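PDB 3U7I: FMN-dependent NADH:quinone oxidoreductase 1 from Bacillus anthracis, which probably reduces quinones and cleaves the azo bond of aromatic azo compounds with NADH, using one bound FMN per subunit of a homodimer. Local coordinates for residues S23-K28 / E197-A202; Q90-A95 / L177-Y182; K35-N40 / E208-L213. One frame throughout, in Å; residues are numbered along the deposited sequence.

Contact 1 of 3, residues S23-K28 / E197-A202; sequences SIKVFK and EVLQNA
Val26 overlaps Ala202 where helix 22-37 packs beside helix 195-214 in the flavodoxin-like fold. Its two methyl groups straddle the CB of Ala202: Val26 CG2 lies 3.7 Å and CG1 3.8 Å from that atom. Val26 CG1 is anti to the backbone N (chi1 178°), which leaves CG2 beside the N and turned also to Leu199. The two short side chains meet where the CA atoms of Val26 and Ala202 are 6.4 Å apart. The segment axes come within 9.9 Å and run in roughly the same direction, 32° apart.

Val26 and Ala202 are buried. Val26 also touches Ile147 of strand 143-149, so it fills the angle between the two helices and the sheet. Further out, Leu199 lies across the aliphatic part of Lys25. No hydrogen bond joins the two segments here. Ser23, one turn before Phe27, is a predicted FMN-binding residue; its CB points away from residues 197-202, and the side chain touches His13, Val101 and Ala149. At the partly exposed margin, Leu199 CD2 meets Lys25 CB at 3.9 Å and also Lys25 CD, while Leu199 CD1 lies 3.9 Å from Lys25 CD.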
loop_
_atom_site.group_PDB
_atom_site.type_symbol
_atom_site.label_atom_id
_atom_site.label_comp_id
_atom_site.label_asym_id
_atom_site.label_seq_id
_atom_site.Cartn_x
_atom_site.Cartn_y
_atom_site.Cartn_z
ATOM N N SER C 23 3.084 11.031 -15.240
ATOM C CA SER C 23 2.640 9.671 -15.544
ATOM C C SER C 23 1.430 9.647 -16.496
ATOM O O SER C 23 1.307 8.756 -17.334
ATOM C CB SER C 23 2.349 8.881 -14.263
ATOM O OG SER C 23 1.294 9.461 -13.518
ATOM N N ILE C 24 0.545 10.628 -16.373
ATOM C CA ILE C 24 -0.602 10.724 -17.277
ATOM C C ILE C 24 -0.177 11.133 -18.701
ATOM O O ILE C 24 -0.670 10.570 -19.674
ATOM C CB ILE C 24 -1.698 11.664 -16.712
ATOM C CG1 ILE C 24 -2.250 11.100 -15.391
ATOM C CG2 ILE C 24 -2.815 11.852 -17.724
ATOM C CD1 ILE C 24 -3.109 12.072 -14.582
ATOM N N LYS C 25 0.748 12.091 -18.818
ATOM C CA LYS C 25 1.324 12.443 -20.118
ATOM C C LYS C 25 1.972 11.240 -20.779
ATOM O O LYS C 25 1.739 10.976 -21.956
ATOM C CB LYS C 25 2.367 13.563 -19.998
ATOM C CG LYS C 25 1.776 14.947 -19.956
ATOM C CD LYS C 25 2.835 16.034 -19.981
ATOM C CE LYS C 25 2.224 17.355 -19.524
ATOM N NZ LYS C 25 2.808 18.556 -20.195
ATOM N N VAL C 26 2.798 10.518 -20.027
ATOM C CA VAL C 26 3.492 9.350 -20.569
ATOM C C VAL C 26 2.507 8.250 -20.991
ATOM O O VAL C 26 2.673 7.622 -22.038
ATOM C CB VAL C 26 4.526 8.801 -19.565
ATOM C CG1 VAL C 26 5.216 7.559 -20.118
ATOM C CG2 VAL C 26 5.548 9.880 -19.222
ATOM N N PHE C 27 1.479 8.031 -20.174
ATOM C CA PHE C 27 0.418 7.078 -20.500
ATOM C C PHE C 27 -0.337 7.452 -21.780
ATOM O O PHE C 27 -0.624 6.595 -22.620
ATOM C CB PHE C 27 -0.581 6.948 -19.341
ATOM C CG PHE C 27 -1.905 6.376 -19.763
ATOM C CD1 PHE C 27 -1.988 5.073 -20.234
ATOM C CD2 PHE C 27 -3.060 7.146 -19.718
ATOM C CE1 PHE C 27 -3.194 4.538 -20.646
ATOM C CE2 PHE C 27 -4.277 6.614 -20.123
ATOM C CZ PHE C 27 -4.340 5.307 -20.592
ATOM N N LYS C 28 -0.683 8.730 -21.915
ATOM C CA LYS C 28 -1.417 9.183 -23.093
ATOM C C LYS C 28 -0.571 9.028 -24.362
ATOM O O LYS C 28 -1.081 8.692 -25.437
ATOM C CB LYS C 28 -1.892 10.624 -22.907
ATOM C CG LYS C 28 -2.982 10.780 -21.851
ATOM C CD LYS C 28 -2.918 12.167 -21.200
ATOM C CE LYS C 28 -4.246 12.903 -21.290
ATOM N NZ LYS C 28 -4.653 13.106 -22.714
ATOM N N GLU C 197 13.464 16.342 -20.545
ATOM C CA GLU C 197 14.312 15.150 -20.563
ATOM C C GLU C 197 13.547 13.943 -20.024
ATOM O O GLU C 197 13.587 12.859 -20.611
ATOM C CB GLU C 197 15.580 15.361 -19.730
ATOM C CG GLU C 197 16.449 14.104 -19.605
ATOM C CD GLU C 197 17.340 14.098 -18.358
ATOM O OE1 GLU C 197 17.852 15.176 -17.964
ATOM O OE2 GLU C 197 17.527 13.007 -17.770
ATOM N N VAL C 198 12.851 14.133 -18.906
ATOM C CA VAL C 198 12.037 13.063 -18.332
ATOM C C VAL C 198 10.991 12.599 -19.341
ATOM O O VAL C 198 10.918 11.413 -19.672
ATOM C CB VAL C 198 11.330 13.500 -17.023
ATOM C CG1 VAL C 198 10.494 12.365 -16.460
ATOM C CG2 VAL C 198 12.344 13.960 -16.000
ATOM N N LEU C 199 10.183 13.540 -19.825
ATOM C CA LEU C 199 9.094 13.222 -20.742
ATOM C C LEU C 199 9.589 12.501 -21.987
ATOM O O LEU C 199 9.022 11.484 -22.380
ATOM C CB LEU C 199 8.313 14.485 -21.117
ATOM C CG LEU C 199 7.321 14.979 -20.058
ATOM C CD1 LEU C 199 6.744 16.329 -20.447
ATOM C CD2 LEU C 199 6.201 13.966 -19.845
ATOM N N GLN C 200 10.653 13.023 -22.598
ATOM C CA GLN C 200 11.171 12.472 -23.852
ATOM C C GLN C 200 11.786 11.080 -23.699
ATOM O O GLN C 200 11.635 10.230 -24.581
ATOM C CB GLN C 200 12.165 13.437 -24.507
ATOM C CG GLN C 200 11.542 14.755 -24.962
ATOM C CD GLN C 200 10.394 14.561 -25.949
ATOM O OE1 GLN C 200 10.413 13.646 -26.782
ATOM N NE2 GLN C 200 9.381 15.422 -25.854
ATOM N N ASN C 201 12.476 10.845 -22.588
ATOM C CA ASN C 201 13.024 9.519 -22.325
ATOM C C ASN C 201 11.927 8.475 -22.101
ATOM O O ASN C 201 12.016 7.353 -22.601
ATOM C CB ASN C 201 13.990 9.557 -21.144
ATOM C CG ASN C 201 15.342 10.135 -21.518
ATOM O OD1 ASN C 201 15.878 9.841 -22.591
ATOM N ND2 ASN C 201 15.901 10.964 -20.638
ATOM N N ALA C 202 10.892 8.868 -21.360
ATOM C CA ALA C 202 9.749 8.006 -21.068
ATOM C C ALA C 202 8.917 7.761 -22.322
ATOM O O ALA C 202 8.475 6.640 -22.569
ATOM C CB ALA C 202 8.895 8.613 -19.985
#

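Contact 2 of 3, residues Q90-A95 / L177-Y182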
loop_
_atom_site.group_PDB
_atom_site.type_symbol
_atom_site.label_atom_id
_atom_site.label_comp_id
_atom_site.label_asym_id
_atom_site.label_seq_id
_atom_site.Cartn_x
_atom_site.Cartn_y
_atom_site.Cartn_z
ATOM N N GLN C 90 -14.111 -9.638 -12.437
ATOM C CA GLN C 90 -14.408 -10.234 -13.740
ATOM C C GLN C 90 -13.858 -9.384 -14.890
ATOM O O GLN C 90 -13.432 -9.926 -15.913
ATOM C CB GLN C 90 -15.899 -10.551 -13.888
ATOM C CG GLN C 90 -16.374 -11.606 -12.893
ATOM C CD GLN C 90 -15.589 -12.917 -12.985
ATOM O OE1 GLN C 90 -15.334 -13.427 -14.082
ATOM N NE2 GLN C 90 -15.214 -13.472 -11.832
ATOM N N GLN C 91 -13.831 -8.065 -14.706
ATOM C CA GLN C 91 -13.164 -7.174 -15.665
ATOM C C GLN C 91 -11.651 -7.462 -15.733
ATOM O O GLN C 91 -11.079 -7.601 -16.818
ATOM C CB GLN C 91 -13.434 -5.703 -15.331
ATOM C CG GLN C 91 -12.662 -4.702 -16.197
ATOM C CD GLN C 91 -12.897 -3.247 -15.793
ATOM O OE1 GLN C 91 -12.733 -2.871 -14.624
ATOM N NE2 GLN C 91 -13.285 -2.423 -16.763
ATOM N N PHE C 92 -11.008 -7.554 -14.572
ATOM C CA PHE C 92 -9.592 -7.927 -14.501
ATOM C C PHE C 92 -9.302 -9.267 -15.220
ATOM O O PHE C 92 -8.367 -9.371 -16.015
ATOM C CB PHE C 92 -9.102 -7.952 -13.035
ATOM C CG PHE C 92 -7.659 -8.343 -12.889
ATOM C CD1 PHE C 92 -6.650 -7.400 -13.062
ATOM C CD2 PHE C 92 -7.309 -9.647 -12.605
ATOM C CE1 PHE C 92 -5.316 -7.758 -12.943
ATOM C CE2 PHE C 92 -5.974 -10.015 -12.489
ATOM C CZ PHE C 92 -4.977 -9.070 -12.658
ATOM N N LYS C 93 -10.097 -10.292 -14.942
ATOM C CA LYS C 93 -9.862 -11.603 -15.547
ATOM C C LYS C 93 -10.052 -11.615 -17.065
ATOM O O LYS C 93 -9.525 -12.488 -17.755
ATOM C CB LYS C 93 -10.739 -12.676 -14.883
ATOM C CG LYS C 93 -10.334 -12.983 -13.441
ATOM C CD LYS C 93 -11.173 -14.095 -12.812
ATOM C CE LYS C 93 -10.944 -15.428 -13.510
ATOM N NZ LYS C 93 -11.712 -16.523 -12.863
ATOM N N SER C 94 -10.802 -10.645 -17.587
ATOM C CA SER C 94 -11.180 -10.662 -19.005
ATOM C C SER C 94 -10.078 -10.119 -19.905
ATOM O O SER C 94 -10.111 -10.330 -21.115
ATOM C CB SER C 94 -12.454 -9.847 -19.233
ATOM O OG SER C 94 -12.187 -8.458 -19.121
ATOM N N ALA C 95 -9.121 -9.412 -19.297
ATOM C CA ALA C 95 -8.013 -8.766 -20.006
ATOM C C ALA C 95 -6.757 -9.647 -20.067
ATOM O O ALA C 95 -6.437 -10.349 -19.107
ATOM C CB ALA C 95 -7.678 -7.437 -19.326
ATOM N N LEU C 177 0.324 -14.346 -9.443
ATOM C CA LEU C 177 -0.916 -14.650 -10.150
ATOM C C LEU C 177 -0.661 -15.432 -11.436
ATOM O O LEU C 177 -1.556 -16.108 -11.941
ATOM C CB LEU C 177 -1.706 -13.367 -10.455
ATOM C CG LEU C 177 -2.260 -12.624 -9.234
ATOM C CD1 LEU C 177 -3.207 -11.478 -9.636
ATOM C CD2 LEU C 177 -2.951 -13.603 -8.275
ATOM N N GLY C 178 0.562 -15.339 -11.956
ATOM C CA GLY C 178 0.939 -16.015 -13.189
ATOM C C GLY C 178 1.353 -15.067 -14.304
ATOM O O GLY C 178 1.743 -15.492 -15.396
ATOM N N ILE C 179 1.258 -13.771 -14.032
ATOM C CA ILE C 179 1.598 -12.759 -15.028
ATOM C C ILE C 179 3.101 -12.470 -14.936
ATOM O O ILE C 179 3.567 -11.726 -14.065
ATOM C CB ILE C 179 0.708 -11.483 -14.874
ATOM C CG1 ILE C 179 -0.781 -11.875 -14.885
ATOM C CG2 ILE C 179 1.033 -10.455 -15.951
ATOM C CD1 ILE C 179 -1.719 -10.808 -14.382
ATOM N N GLU C 180 3.856 -13.099 -15.827
ATOM C CA GLU C 180 5.306 -13.093 -15.746
ATOM C C GLU C 180 5.951 -12.149 -16.749
ATOM O O GLU C 180 7.128 -11.806 -16.615
ATOM C CB GLU C 180 5.836 -14.511 -15.927
ATOM C CG GLU C 180 5.314 -15.466 -14.874
ATOM C CD GLU C 180 5.965 -16.824 -14.941
ATOM O OE1 GLU C 180 6.368 -17.238 -16.052
ATOM O OE2 GLU C 180 6.075 -17.476 -13.880
ATOM N N ASP C 181 5.176 -11.735 -17.749
ATOM C CA ASP C 181 5.625 -10.733 -18.717
ATOM C C ASP C 181 5.370 -9.338 -18.144
ATOM O O ASP C 181 4.270 -8.794 -18.254
ATOM C CB ASP C 181 4.897 -10.914 -20.054
ATOM C CG ASP C 181 5.492 -10.062 -21.175
ATOM O OD1 ASP C 181 6.083 -8.998 -20.901
ATOM O OD2 ASP C 181 5.353 -10.463 -22.347
ATOM N N TYR C 182 6.396 -8.777 -17.512
ATOM C CA TYR C 182 6.274 -7.530 -16.764
ATOM C C TYR C 182 7.328 -6.520 -17.219
ATOM O O TYR C 182 8.501 -6.856 -17.385
ATOM C CB TYR C 182 6.441 -7.821 -15.271
ATOM C CG TYR C 182 6.438 -6.615 -14.356
ATOM C CD1 TYR C 182 5.323 -6.311 -13.599
ATOM C CD2 TYR C 182 7.557 -5.803 -14.227
ATOM C CE1 TYR C 182 5.307 -5.227 -12.748
ATOM C CE2 TYR C 182 7.549 -4.711 -13.375
ATOM C CZ TYR C 182 6.409 -4.428 -12.635
ATOM O OH TYR C 182 6.373 -3.346 -11.771
#
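Phe92 meets Leu177 and Ile179 through purely apolar contacts. They join the C-terminal end of helix 76-94 to the end of helix 165-177 and the lead into strand 181-187, within the flavodoxin-like fold. Phe92 CZ lies 4.1 Å from Ile179 CD1. The neighbouring ring atom Phe92 CE2 is 4.2 Å from Leu177 CD1. Both methyls approach the ring obliquely. Phe92 CG is anti to the backbone N (chi1 179°), and this carries the ring away from helix 76-94 toward the other segment. Ile179 reaches back from the opposite direction with its CD1. The ring also stacks with Tyr98 and touches Phe174, Tyr116 and Ile120, so several parts of the chain enclose it.

Backbone hydrogen bonds shape the second segment. Helix 165-177 ends in a Schellman motif, with Ile179 N bonded to Phe174 O and Gly178 N to Asn175 O. Gly178 is the C-prime residue, with phi 118°. Leu177 and Ile179 flank Gly178 in the chain, and both point their side chains toward Phe92.

Polar side chains act at the end of helix 76-94. Ser94 OG donates to Gln91 O over 2.7 Å, tilted 21° from the carbonyl plane. Gln91 O also accepts from Ser94 N, so two donors from one residue hold this carbonyl. Lys93 forms a salt bridge with Glu125.

All three residues that touch are buried, and no hydrogen bond crosses between the segments. The chemistry implies that dispersion and exclusion of water hold this junction, while the polar bonds set the course of the backbone around it.

Contact 3 of 3, residues K35-N40 / E208-L213; sequences KELISN and EAASRL
Leu37 reaches across to Ala210 and Ser211 from the last turn of helix 22-37. The helix is weakly bonded over about residues 35-37. The side chain of Lys35 touches Ile44 of strand 43-48. At Leu37 the side chain points to helix 195-214. Its CD1 meets the backbone: Leu37 CD1 lies 3.5 Å from Ser211 CA and 3.7 Å from Ser211 N. The same methyl is 4.4 Å from Ala210 CB. With CG anti to the carbonyl carbon (chi1 -59°), the Leu37 side chain brings CD1 against the backbone at Ser211.

The small side chains of Ala210 and Ser211 allow this close approach. The CB of Ser211 points away from Leu37, yet Ser211 OG is 3.7 Å from Leu37 CD1, a van der Waals contact. Ser211 OG has a weak hydrogen bond to Glu207 O in its own helix. The carbonyl of Leu37 accepts a hydrogen bond from Lys216 NZ. Beyond Leu37 the chain leaves the helix. Ile38 then turns its side chain to Ile44, on the way to strand 43-48. Such side-by-side packing of the first and last helices on one face of a parallel sheet is typical of the flavodoxin-like fold.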
loop_
_atom_site.group_PDB
_atom_site.type_symbol
_atom_site.label_atom_id
_atom_site.label_comp_id
_atom_site.label_asym_id
_atom_site.label_seq_id
_atom_site.Cartn_x
_atom_site.Cartn_y
_atom_site.Cartn_z
ATOM N N LYS C 35 -2.592 2.381 -29.819
ATOM C CA LYS C 35 -3.782 2.349 -30.672
ATOM C C LYS C 35 -3.465 2.255 -32.174
ATOM O O LYS C 35 -4.278 1.750 -32.948
ATOM C CB LYS C 35 -4.692 3.547 -30.384
ATOM C CG LYS C 35 -5.500 3.434 -29.096
ATOM C CD LYS C 35 -6.532 4.556 -29.012
ATOM C CE LYS C 35 -7.118 4.697 -27.609
ATOM N NZ LYS C 35 -8.342 3.879 -27.351
ATOM N N GLU C 36 -2.284 2.723 -32.576
ATOM C CA GLU C 36 -1.849 2.647 -33.975
ATOM C C GLU C 36 -1.434 1.244 -34.383
ATOM O O GLU C 36 -1.479 0.896 -35.565
ATOM C CB GLU C 36 -0.639 3.547 -34.213
ATOM C CG GLU C 36 -0.912 5.029 -34.218
ATOM C CD GLU C 36 0.372 5.833 -34.281
ATOM O OE1 GLU C 36 1.389 5.294 -34.779
ATOM O OE2 GLU C 36 0.366 6.998 -33.819
ATOM N N LEU C 37 -0.993 0.452 -33.411
ATOM C CA LEU C 37 -0.378 -0.842 -33.705
ATOM C C LEU C 37 -1.275 -2.062 -33.434
ATOM O O LEU C 37 -1.103 -3.106 -34.064
ATOM C CB LEU C 37 0.954 -0.978 -32.951
ATOM C CG LEU C 37 2.021 0.078 -33.252
ATOM C CD1 LEU C 37 3.150 -0.032 -32.242
ATOM C CD2 LEU C 37 2.543 -0.042 -34.676
ATOM N N ILE C 38 -2.226 -1.927 -32.508
ATOM C CA ILE C 38 -3.097 -3.048 -32.144
ATOM C C ILE C 38 -3.945 -3.523 -33.327
ATOM O O ILE C 38 -4.357 -2.724 -34.175
ATOM C CB ILE C 38 -4.022 -2.750 -30.909
ATOM C CG1 ILE C 38 -4.958 -1.567 -31.166
ATOM C CG2 ILE C 38 -3.205 -2.512 -29.641
ATOM C CD1 ILE C 38 -5.769 -1.201 -29.945
ATOM N N SER C 39 -4.189 -4.829 -33.379
ATOM C CA SER C 39 -5.076 -5.414 -34.379
ATOM C C SER C 39 -6.513 -4.962 -34.120
ATOM O O SER C 39 -6.838 -4.499 -33.026
ATOM C CB SER C 39 -4.982 -6.940 -34.352
ATOM O OG SER C 39 -3.698 -7.372 -34.774
ATOM N N ASN C 40 -7.366 -5.092 -35.130
ATOM C CA ASN C 40 -8.745 -4.621 -35.028
ATOM C C ASN C 40 -9.586 -5.439 -34.036
ATOM O O ASN C 40 -10.684 -5.035 -33.652
ATOM C CB ASN C 40 -9.409 -4.564 -36.413
ATOM C CG ASN C 40 -9.399 -5.909 -37.130
ATOM O OD1 ASN C 40 -8.432 -6.669 -37.048
ATOM N ND2 ASN C 40 -10.479 -6.206 -37.845
ATOM N N GLU C 208 8.478 1.915 -27.566
ATOM C CA GLU C 208 9.043 0.579 -27.671
ATOM C C GLU C 208 8.157 -0.472 -26.994
ATOM O O GLU C 208 8.032 -1.590 -27.492
ATOM C CB GLU C 208 10.458 0.564 -27.086
ATOM C CG GLU C 208 11.441 1.432 -27.860
ATOM C CD GLU C 208 12.666 1.824 -27.043
ATOM O OE1 GLU C 208 12.518 2.121 -25.834
ATOM O OE2 GLU C 208 13.779 1.845 -27.614
ATOM N N ALA C 209 7.541 -0.111 -25.865
ATOM C CA ALA C 209 6.613 -1.005 -25.160
ATOM C C ALA C 209 5.335 -1.241 -25.961
ATOM O O ALA C 209 4.799 -2.350 -25.980
ATOM C CB ALA C 209 6.272 -0.446 -23.779
ATOM N N ALA C 210 4.851 -0.183 -26.613
ATOM C CA ALA C 210 3.670 -0.259 -27.470
ATOM C C ALA C 210 3.891 -1.218 -28.642
ATOM O O ALA C 210 3.030 -2.047 -28.942
ATOM C CB ALA C 210 3.294 1.130 -27.975
ATOM N N SER C 211 5.045 -1.094 -29.300
ATOM C CA SER C 211 5.434 -2.003 -30.379
ATOM C C SER C 211 5.487 -3.440 -29.878
ATOM O O SER C 211 4.936 -4.355 -30.501
ATOM C CB SER C 211 6.813 -1.628 -30.931
ATOM O OG SER C 211 6.774 -0.392 -31.612
ATOM N N ARG C 212 6.180 -3.634 -28.760
ATOM C CA ARG C 212 6.318 -4.953 -28.163
ATOM C C ARG C 212 4.949 -5.572 -27.880
ATOM O O ARG C 212 4.650 -6.676 -28.351
ATOM C CB ARG C 212 7.155 -4.885 -26.876
ATOM C CG ARG C 212 7.443 -6.254 -26.248
ATOM C CD ARG C 212 8.367 -6.153 -25.039
ATOM N NE ARG C 212 7.757 -5.413 -23.943
ATOM C CZ ARG C 212 6.875 -5.926 -23.087
ATOM N NH1 ARG C 212 6.483 -7.190 -23.205
ATOM N NH2 ARG C 212 6.378 -5.169 -22.120
ATOM N N LEU C 213 4.115 -4.855 -27.130
ATOM C CA LEU C 213 2.818 -5.391 -26.720
ATOM C C LEU C 213 1.895 -5.673 -27.907
ATOM O O LEU C 213 1.128 -6.630 -27.882
ATOM C CB LEU C 213 2.135 -4.478 -25.691
ATOM C CG LEU C 213 2.735 -4.427 -24.275
ATOM C CD1 LEU C 213 2.117 -3.297 -23.458
ATOM C CD2 LEU C 213 2.587 -5.768 -23.551
#

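Overall arrangement
From the N terminus, strand 6-11 leads into helix 22-37, which carries the first segments of contacts 1 and 3. Helix 76-94 then supplies the first half of contact 2. The chain closes contact 2 at 177-182, tying the end of helix 76-94 to the run from helix 165-177 into edge strand 181-187. Helix 195-214 next closes contact 1 at 197-202 and contact 3 at 208-213. Contact 2 therefore lies within the loops of both others, while contacts 1 and 3 cross. Contacts 1 and 3 pair the same two helices, with centres about 17 Å apart. Contact 2 lies across the chain's centre from contact 1. A salt bridge from Asp181 to Arg212 joins contacts 2 and 3.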